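Local structure of glycoside hydrolase family protein (6Q2F) at residues S137-P142 and S563-T568; F388-D393 and P590-D595; A471-L476 and A573-L578. The protein probably hydrolyses alpha-L-rhamnosidic bonds, removing terminal L-rhamnose from glycosides, as a glycoside hydrolase of the alpha-L-rhamnosidase family. All blocks are in the same frame, centred on the assembly; numbering follows the deposited sequence.

Interaction 1 (S137-P142 and S563-T568); sequences SETGGP and SEHYGT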
loop_
_atom_site.group_PDB
_atom_site.type_symbol
_atom_site.label_atom_id
_atom_site.label_comp_id
_atom_site.label_asym_id
_atom_site.label_seq_id
_atom_site.Cartn_x
_atom_site.Cartn_y
_atom_site.Cartn_z
ATOM N N SER A 137 0.703 -12.457 -7.180
ATOM C CA SER A 137 0.255 -12.527 -5.799
ATOM C C SER A 137 -0.770 -13.639 -5.556
ATOM O O SER A 137 -1.439 -14.014 -6.442
ATOM C CB SER A 137 -0.281 -11.191 -5.331
ATOM O OG SER A 137 -1.603 -11.022 -5.677
ATOM N N GLU A 138 -0.885 -14.169 -4.350
ATOM C CA GLU A 138 -0.089 -13.825 -3.198
ATOM C C GLU A 138 0.802 -15.016 -2.901
ATOM O O GLU A 138 1.958 -14.985 -3.165
ATOM C CB GLU A 138 -0.979 -13.540 -2.012
ATOM C CG GLU A 138 -0.241 -13.293 -0.711
ATOM C CD GLU A 138 0.569 -12.024 -0.725
ATOM O OE1 GLU A 138 1.502 -11.914 0.036
ATOM O OE2 GLU A 138 0.274 -11.154 -1.524
ATOM N N THR A 139 0.223 -16.068 -2.357
ATOM C CA THR A 139 0.902 -17.309 -2.055
ATOM C C THR A 139 -0.110 -18.403 -2.273
ATOM O O THR A 139 -0.782 -18.830 -1.389
ATOM C CB THR A 139 1.497 -17.370 -0.635
ATOM O OG1 THR A 139 0.588 -16.842 0.304
ATOM C CG2 THR A 139 2.761 -16.627 -0.550
ATOM N N GLY A 140 -0.199 -18.837 -3.507
ATOM C CA GLY A 140 -1.195 -19.801 -3.922
ATOM C C GLY A 140 -0.738 -20.507 -5.183
ATOM O O GLY A 140 0.041 -19.970 -5.985
ATOM N N GLY A 141 -1.232 -21.733 -5.344
ATOM C CA GLY A 141 -0.950 -22.534 -6.509
ATOM C C GLY A 141 -1.585 -23.901 -6.359
ATOM O O GLY A 141 -2.076 -24.262 -5.287
ATOM N N PRO A 142 -1.609 -24.692 -7.440
ATOM C CA PRO A 142 -2.323 -25.976 -7.377
ATOM C C PRO A 142 -1.691 -26.984 -6.437
ATOM O O PRO A 142 -2.300 -28.026 -6.196
ATOM C CB PRO A 142 -2.297 -26.488 -8.829
ATOM C CG PRO A 142 -1.189 -25.764 -9.468
ATOM C CD PRO A 142 -1.068 -24.416 -8.774
ATOM N N SER A 563 2.475 -13.453 11.878
ATOM C CA SER A 563 3.449 -14.461 12.287
ATOM C C SER A 563 3.415 -15.701 11.403
ATOM O O SER A 563 4.469 -16.192 10.987
ATOM C CB SER A 563 3.226 -14.863 13.753
ATOM O OG SER A 563 2.021 -15.589 13.898
ATOM N N GLU A 564 2.223 -16.214 11.108
ATOM C CA GLU A 564 2.131 -17.505 10.430
ATOM C C GLU A 564 2.326 -17.376 8.919
ATOM O O GLU A 564 2.894 -18.268 8.294
ATOM C CB GLU A 564 0.793 -18.192 10.742
ATOM C CG GLU A 564 0.538 -18.421 12.253
ATOM C CD GLU A 564 1.761 -18.978 12.985
ATOM O OE1 GLU A 564 1.992 -20.203 12.889
ATOM O OE2 GLU A 564 2.502 -18.189 13.627
ATOM N N HIS A 565 1.906 -16.275 8.323
ATOM C CA HIS A 565 2.212 -16.038 6.903
ATOM C C HIS A 565 3.544 -15.313 6.743
ATOM O O HIS A 565 4.529 -15.898 6.289
ATOM C CB HIS A 565 1.062 -15.297 6.219
ATOM C CG HIS A 565 1.259 -15.117 4.739
ATOM N ND1 HIS A 565 1.400 -13.874 4.153
ATOM C CD2 HIS A 565 1.322 -16.022 3.729
ATOM C CE1 HIS A 565 1.526 -14.023 2.842
ATOM N NE2 HIS A 565 1.486 -15.318 2.557
ATOM N N TYR A 566 3.597 -14.043 7.139
ATOM C CA TYR A 566 4.767 -13.231 6.801
ATOM C C TYR A 566 6.013 -13.630 7.596
ATOM O O TYR A 566 7.116 -13.649 7.042
ATOM C CB TYR A 566 4.426 -11.747 6.956
ATOM C CG TYR A 566 3.423 -11.283 5.913
ATOM C CD1 TYR A 566 3.816 -11.028 4.601
ATOM C CD2 TYR A 566 2.080 -11.140 6.229
ATOM C CE1 TYR A 566 2.894 -10.611 3.638
ATOM C CE2 TYR A 566 1.173 -10.727 5.278
ATOM C CZ TYR A 566 1.581 -10.457 3.979
ATOM O OH TYR A 566 0.676 -10.058 3.051
ATOM N N GLY A 567 5.857 -14.019 8.863
ATOM C CA GLY A 567 6.993 -14.580 9.587
ATOM C C GLY A 567 7.526 -15.856 8.941
ATOM O O GLY A 567 8.732 -16.017 8.736
ATOM N N THR A 568 6.621 -16.769 8.578
ATOM C CA THR A 568 7.031 -18.023 7.941
ATOM C C THR A 568 7.671 -17.771 6.578
ATOM O O THR A 568 8.675 -18.401 6.222
ATOM C CB THR A 568 5.823 -18.942 7.796
ATOM O OG1 THR A 568 5.148 -19.024 9.052
ATOM C CG2 THR A 568 6.247 -20.328 7.359
#
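Glu-138 reaches two residues of helix 543-575, His-565 and Tyr-566, through one carboxylate oxygen. Its CG stands anti to the backbone N (chi1 175°) and the chain then bends at the next bond, which carries OE1 to 3.5 Å from His-565 CE1, at the edge of the imidazole and near its plane. The same OE1 lies 3.6 Å from Tyr-566 OH, too far to count as a bond. The peptide before Glu-138 is cis, an unusual link for a residue other than proline.

Thr-139 makes the polar bond of the contact: its OG1 and His-565 NE2 are 2.9 Å apart, and either could be the donor. The threonine and the histidine approach from opposite directions, hydroxyl meeting ring edge, while the methyl CG2 lies beside the bond at 3.6 Å from NE2. A threonine suits this place because its hydroxyl also bonds to Lys-466 and its carbon atoms pack on Tyr-475 of helix 469-487. On the helix, His-565 ND1 sits 3.2 Å above the plane of the Tyr-566 ring, over its centre, so the edge of the imidazole is directed at the face of the phenol ring. With a leucine in place of His-565, the ring nitrogen facing Thr-139 would be gone, and the buried hydroxyl would probably lose one of its polar partners.

Beyond Thr-139 the glycines lead the chain away from helix 543-575. The contact thus joins the loop after strand 127-131 to that helix, which runs into strand 579-582. Such loops typically line the active site of a (beta/alpha)8-barrel glycosidase, and this one probably does: the Glu-138 side chain is about 8 Å from a sodium ion held by Asp-503, Ser-504, Glu-583, Glu-586 and Glu-644, on or just after barrel strands.

Interaction 2 (F388-D393 and P590-D595); sequences FVMSRD and PMLGDD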
loop_
_atom_site.group_PDB
_atom_site.type_symbol
_atom_site.label_atom_id
_atom_site.label_comp_id
_atom_site.label_asym_id
_atom_site.label_seq_id
_atom_site.Cartn_x
_atom_site.Cartn_y
_atom_site.Cartn_z
ATOM N N PHE A 388 -16.117 -11.743 8.200
ATOM C CA PHE A 388 -16.567 -12.148 6.877
ATOM C C PHE A 388 -16.502 -11.001 5.878
ATOM O O PHE A 388 -16.468 -11.255 4.673
ATOM C CB PHE A 388 -17.994 -12.687 6.935
ATOM C CG PHE A 388 -18.110 -14.025 7.608
ATOM C CD1 PHE A 388 -17.651 -15.171 6.978
ATOM C CD2 PHE A 388 -18.685 -14.138 8.859
ATOM C CE1 PHE A 388 -17.750 -16.399 7.591
ATOM C CE2 PHE A 388 -18.792 -15.367 9.480
ATOM C CZ PHE A 388 -18.327 -16.501 8.840
ATOM N N VAL A 389 -16.486 -9.756 6.355
ATOM C CA VAL A 389 -16.385 -8.578 5.497
ATOM C C VAL A 389 -15.814 -7.453 6.344
ATOM O O VAL A 389 -16.096 -7.362 7.541
ATOM C CB VAL A 389 -17.759 -8.192 4.894
ATOM C CG1 VAL A 389 -18.786 -7.959 6.008
ATOM C CG2 VAL A 389 -17.615 -6.947 4.016
HETATM N N MSE A 390 -15.017 -6.592 5.718
HETATM C CA MSE A 390 -14.274 -5.581 6.448
HETATM C C MSE A 390 -15.122 -4.384 6.849
HETATM O O MSE A 390 -16.057 -4.007 6.148
HETATM C CB MSE A 390 -13.076 -5.101 5.615
HETATM C CG MSE A 390 -11.955 -6.133 5.535
HETATM SE SE MSE A 390 -11.357 -6.685 7.289
HETATM C CE MSE A 390 -12.405 -8.340 7.500
ATOM N N SER A 391 -14.805 -3.796 7.999
ATOM C CA SER A 391 -15.262 -2.456 8.323
ATOM C C SER A 391 -14.027 -1.578 8.428
ATOM O O SER A 391 -12.949 -2.046 8.805
ATOM C CB SER A 391 -16.093 -2.417 9.620
ATOM O OG SER A 391 -17.245 -3.230 9.504
ATOM N N ARG A 392 -14.168 -0.341 8.045
ATOM C CA ARG A 392 -13.085 0.569 8.093
ATOM C C ARG A 392 -12.645 0.866 9.509
ATOM O O ARG A 392 -11.497 0.979 9.796
ATOM C CB ARG A 392 -13.464 1.824 7.350
ATOM C CG ARG A 392 -12.416 2.888 7.428
ATOM C CD ARG A 392 -12.857 4.163 6.752
ATOM N NE ARG A 392 -11.742 4.727 6.002
ATOM C CZ ARG A 392 -10.936 4.026 5.203
ATOM N NH1 ARG A 392 -11.074 2.724 5.059
ATOM N NH2 ARG A 392 -9.980 4.640 4.568
ATOM N N ASP A 393 -13.600 0.991 10.392
ATOM C CA ASP A 393 -13.385 1.359 11.788
ATOM C C ASP A 393 -14.360 0.539 12.613
ATOM O O ASP A 393 -15.554 0.846 12.652
ATOM C CB ASP A 393 -13.603 2.860 12.006
ATOM C CG ASP A 393 -13.452 3.270 13.465
ATOM O OD1 ASP A 393 -13.000 2.442 14.288
ATOM O OD2 ASP A 393 -13.763 4.432 13.782
ATOM N N PRO A 590 -8.135 -4.157 2.790
ATOM C CA PRO A 590 -8.662 -5.303 2.035
ATOM C C PRO A 590 -8.903 -6.530 2.902
ATOM O O PRO A 590 -9.712 -7.384 2.527
ATOM C CB PRO A 590 -7.568 -5.565 0.994
ATOM C CG PRO A 590 -6.335 -5.089 1.655
ATOM C CD PRO A 590 -6.726 -3.895 2.480
HETATM N N MSE A 591 -8.220 -6.643 4.041
HETATM C CA MSE A 591 -8.431 -7.753 4.974
HETATM C C MSE A 591 -7.926 -7.341 6.354
HETATM O O MSE A 591 -7.356 -6.258 6.501
HETATM C CB MSE A 591 -7.701 -9.003 4.519
HETATM C CG MSE A 591 -6.193 -8.844 4.589
HETATM SE SE MSE A 591 -5.137 -10.378 4.036
HETATM C CE MSE A 591 -5.692 -11.720 5.339
ATOM N N LEU A 592 -8.136 -8.203 7.352
ATOM C CA LEU A 592 -7.584 -7.966 8.677
ATOM C C LEU A 592 -6.069 -8.047 8.626
ATOM O O LEU A 592 -5.478 -8.743 7.793
ATOM C CB LEU A 592 -8.119 -8.980 9.691
ATOM C CG LEU A 592 -9.621 -8.852 9.926
ATOM C CD1 LEU A 592 -10.136 -9.989 10.822
ATOM C CD2 LEU A 592 -9.917 -7.459 10.548
ATOM N N GLY A 593 -5.442 -7.330 9.537
ATOM C CA GLY A 593 -3.996 -7.315 9.631
ATOM C C GLY A 593 -3.490 -5.914 9.894
ATOM O O GLY A 593 -4.141 -4.914 9.588
ATOM N N ASP A 594 -2.306 -5.844 10.481
ATOM C CA ASP A 594 -1.620 -4.591 10.723
ATOM C C ASP A 594 -0.489 -4.442 9.714
ATOM O O ASP A 594 0.366 -5.323 9.616
ATOM C CB ASP A 594 -1.065 -4.543 12.142
ATOM C CG ASP A 594 -0.291 -3.264 12.386
ATOM O OD1 ASP A 594 -0.950 -2.232 12.574
ATOM O OD2 ASP A 594 0.948 -3.296 12.339
ATOM N N ASP A 595 -0.460 -3.317 8.994
ATOM C CA ASP A 595 0.489 -3.216 7.887
ATOM C C ASP A 595 1.913 -2.868 8.317
ATOM O O ASP A 595 2.806 -2.877 7.466
ATOM C CB ASP A 595 -0.008 -2.234 6.799
ATOM C CG ASP A 595 -0.529 -0.913 7.341
ATOM O OD1 ASP A 595 -0.568 -0.709 8.573
ATOM O OD2 ASP A 595 -0.929 -0.075 6.502
#
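Met-390, a selenomethionine, folds its side chain against the backbone of Met-591 and Leu-592. Its CG leaves anti to the carbonyl carbon (chi1 -73°), and further bends at the second and third torsions curl the chain into a hook. That shape lays SE over the peptide link, 3.6 Å from Met-591 C and equally close to Leu-592 N. No hydrogen bond crosses the contact; the selenium, standing in for the methionine sulfur, simply lies against the flat peptide, a place for which the unbranched, flexible methionine chain is well suited.

The end of the hook turns to Leu-592. Leu-592 CD2 approaches Met-390 SE to 3.6 Å, and the methyl Met-390 CE reaches Leu-592 CG at 3.7 Å. Leu-592 leaves its backbone with CG beside the N (chi1 -65°), and this brings one methyl branch round to Met-390 although its CB does not aim there. Nearer the root, Met-390 CG lies 3.9 Å from Met-591 CA. The CB of Met-591 leaves the backbone away from Met-390, and its side chain touches Leu-561 of helix 543-575; Leu-592 also packs on Arg-554 and Leu-557 of that helix.

The contact seats a loop of the beta-rich region inserted between barrel strands 127-131 and 497-502 on the loop that follows strand 579-582, at the sodium-bearing, C-terminal end of the strands in a (beta/alpha)8 barrel.

Interaction 3 (A471-L476 and A573-L578); sequences AVREYL and AHENDL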
loop_
_atom_site.group_PDB
_atom_site.type_symbol
_atom_site.label_atom_id
_atom_site.label_comp_id
_atom_site.label_asym_id
_atom_site.label_seq_id
_atom_site.Cartn_x
_atom_site.Cartn_y
_atom_site.Cartn_z
ATOM N N ALA A 471 1.127 -24.800 6.819
ATOM C CA ALA A 471 0.627 -24.837 5.448
ATOM C C ALA A 471 1.385 -23.833 4.582
ATOM O O ALA A 471 1.772 -24.139 3.446
ATOM C CB ALA A 471 -0.877 -24.533 5.429
ATOM N N VAL A 472 1.630 -22.637 5.132
ATOM C CA VAL A 472 2.407 -21.619 4.438
ATOM C C VAL A 472 3.797 -22.146 4.112
ATOM O O VAL A 472 4.285 -21.996 2.984
ATOM C CB VAL A 472 2.464 -20.330 5.278
ATOM C CG1 VAL A 472 3.461 -19.361 4.654
ATOM C CG2 VAL A 472 1.081 -19.692 5.346
ATOM N N ARG A 473 4.438 -22.813 5.077
ATOM C CA ARG A 473 5.787 -23.329 4.867
ATOM C C ARG A 473 5.816 -24.390 3.780
ATOM O O ARG A 473 6.725 -24.406 2.943
ATOM C CB ARG A 473 6.337 -23.909 6.167
ATOM C CG ARG A 473 7.678 -24.620 6.014
ATOM C CD ARG A 473 8.208 -25.061 7.400
ATOM N NE ARG A 473 8.721 -23.931 8.168
ATOM C CZ ARG A 473 9.955 -23.459 8.038
ATOM N NH1 ARG A 473 10.792 -24.023 7.171
ATOM N NH2 ARG A 473 10.357 -22.451 8.787
ATOM N N GLU A 474 4.845 -25.306 3.800
ATOM C CA GLU A 474 4.771 -26.325 2.759
ATOM C C GLU A 474 4.541 -25.681 1.404
ATOM O O GLU A 474 5.185 -26.042 0.418
ATOM C CB GLU A 474 3.654 -27.333 3.055
ATOM C CG GLU A 474 3.881 -28.226 4.267
ATOM C CD GLU A 474 2.695 -29.171 4.519
ATOM O OE1 GLU A 474 1.853 -29.318 3.609
ATOM O OE2 GLU A 474 2.603 -29.755 5.623
ATOM N N TYR A 475 3.618 -24.721 1.337
ATOM C CA TYR A 475 3.424 -23.987 0.093
ATOM C C TYR A 475 4.747 -23.415 -0.418
ATOM O O TYR A 475 5.132 -23.643 -1.566
ATOM C CB TYR A 475 2.401 -22.858 0.269
ATOM C CG TYR A 475 2.490 -21.911 -0.898
ATOM C CD1 TYR A 475 1.854 -22.207 -2.098
ATOM C CD2 TYR A 475 3.264 -20.753 -0.826
ATOM C CE1 TYR A 475 1.961 -21.374 -3.174
ATOM C CE2 TYR A 475 3.396 -19.921 -1.908
ATOM C CZ TYR A 475 2.729 -20.222 -3.078
ATOM O OH TYR A 475 2.853 -19.383 -4.151
ATOM N N LEU A 476 5.470 -22.690 0.439
ATOM C CA LEU A 476 6.620 -21.919 -0.031
ATOM C C LEU A 476 7.842 -22.800 -0.265
ATOM O O LEU A 476 8.619 -22.545 -1.190
ATOM C CB LEU A 476 6.940 -20.777 0.959
ATOM C CG LEU A 476 7.814 -19.661 0.341
ATOM C CD1 LEU A 476 7.117 -18.996 -0.854
ATOM C CD2 LEU A 476 8.293 -18.597 1.345
ATOM N N ALA A 573 12.429 -18.067 3.360
ATOM C CA ALA A 573 13.348 -17.357 2.475
ATOM C C ALA A 573 14.752 -17.360 3.048
ATOM O O ALA A 573 15.724 -17.674 2.351
ATOM C CB ALA A 573 12.866 -15.924 2.252
ATOM N N HIS A 574 14.866 -17.048 4.338
ATOM C CA HIS A 574 16.174 -16.977 4.974
ATOM C C HIS A 574 16.852 -18.331 5.016
ATOM O O HIS A 574 18.066 -18.425 4.801
ATOM C CB HIS A 574 16.024 -16.374 6.369
ATOM C CG HIS A 574 15.555 -14.954 6.323
ATOM N ND1 HIS A 574 14.964 -14.320 7.394
ATOM C CD2 HIS A 574 15.552 -14.060 5.301
ATOM C CE1 HIS A 574 14.618 -13.095 7.035
ATOM N NE2 HIS A 574 14.977 -12.907 5.775
ATOM N N GLU A 575 16.086 -19.388 5.277
ATOM C CA GLU A 575 16.655 -20.727 5.249
ATOM C C GLU A 575 17.226 -21.063 3.883
ATOM O O GLU A 575 18.119 -21.904 3.796
ATOM C CB GLU A 575 15.594 -21.759 5.662
ATOM C CG GLU A 575 15.238 -21.684 7.163
ATOM C CD GLU A 575 13.840 -22.203 7.456
ATOM O OE1 GLU A 575 13.310 -22.981 6.628
ATOM O OE2 GLU A 575 13.263 -21.804 8.482
ATOM N N ASN A 576 16.745 -20.407 2.826
ATOM C CA ASN A 576 17.226 -20.611 1.467
ATOM C C ASN A 576 18.125 -19.473 0.976
ATOM O O ASN A 576 18.326 -19.330 -0.234
ATOM C CB ASN A 576 16.044 -20.798 0.519
ATOM C CG ASN A 576 15.357 -22.154 0.709
ATOM O OD1 ASN A 576 15.750 -23.143 0.106
ATOM N ND2 ASN A 576 14.319 -22.190 1.565
ATOM N N ASP A 577 18.659 -18.653 1.889
ATOM C CA ASP A 577 19.576 -17.554 1.548
ATOM C C ASP A 577 18.922 -16.496 0.666
ATOM O O ASP A 577 19.601 -15.828 -0.109
ATOM C CB ASP A 577 20.851 -18.068 0.867
ATOM C CG ASP A 577 21.629 -19.022 1.730
ATOM O OD1 ASP A 577 21.791 -18.737 2.927
ATOM O OD2 ASP A 577 22.076 -20.057 1.200
ATOM N N LEU A 578 17.611 -16.350 0.776
ATOM C CA LEU A 578 16.870 -15.335 0.047
ATOM C C LEU A 578 16.487 -14.190 0.984
ATOM O O LEU A 578 16.269 -14.391 2.182
ATOM C CB LEU A 578 15.604 -15.934 -0.571
ATOM C CG LEU A 578 15.802 -17.047 -1.618
ATOM C CD1 LEU A 578 14.486 -17.768 -1.929
ATOM C CD2 LEU A 578 16.358 -16.441 -2.909
#
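Arg-473 and Glu-575 form an end-on, two-pronged salt bridge between neighbouring outer helices of the (beta/alpha)8 barrel, 469-487 and 543-575. Arg-473 NH1 donates to Glu-575 OE1 at 2.8 Å, with an N-H...O angle of 171°, and NH2 gives a nearly as straight bond to OE2 at 3.0 Å. Each nitrogen uses its own oxygen, and both oxygens accept through their syn lone pairs, with the acceptors close to the guanidinium plane. The two flat groups are therefore almost coplanar, 15° apart, and the pair of bonds resists rotation of either group.

The length of arginine suits the span: it runs extended as far as CD and then bends at chi3 (-75°), which turns the guanidinium across to the glutamate. Glu-575, extended beyond CG, meets it at about a right angle. NH1 has a second acidic partner in Glu-477, one turn further along its own helix, so the positive charge is probably shared between two carboxylates near the surface.

Inward from the bridge the two helices pack through neighbouring residues: Arg-473 also touches Thr-568 and Val-572, and Leu-476 lies against Val-572 and against Leu-500 of strand 497-502. Ala-573 touches the same Leu-500; a small side chain is consistent with the helix lying near the barrel strand.

Just past the glutamate, helix 543-575 ends in a Schellman motif, with Asp-577 at positive phi as the C-prime residue, and the chain turns toward strand 579-582. Asp-577 N bonds to His-574 O at 3.0 Å. Ala-573 O takes two backbone donors from opposite faces of its carbonyl plane, Asn-576 N at 3.0 Å and Leu-578 N at 2.8 Å.

Overall arrangement
Interactions 1 and 3 share helix 543-575, about 9 Å apart between centres, and touch each other: Thr-139 packs on Tyr-475 and Thr-568 on Arg-473. Their chemistry follows depth. Interaction 1 is buried and uses a hydroxyl-imidazole hydrogen bond beside a carboxylate near the sodium site, whereas interaction 3 lies at the surface with a paired salt bridge. Interaction 2, partly buried, has no polar bond across it and rests on a selenomethionine side chain against a peptide link and a leucine; its centre is about 18 Å from interaction 1 and 26 Å from interaction 3, yet Met-591 and Leu-592 lean on the same long helix.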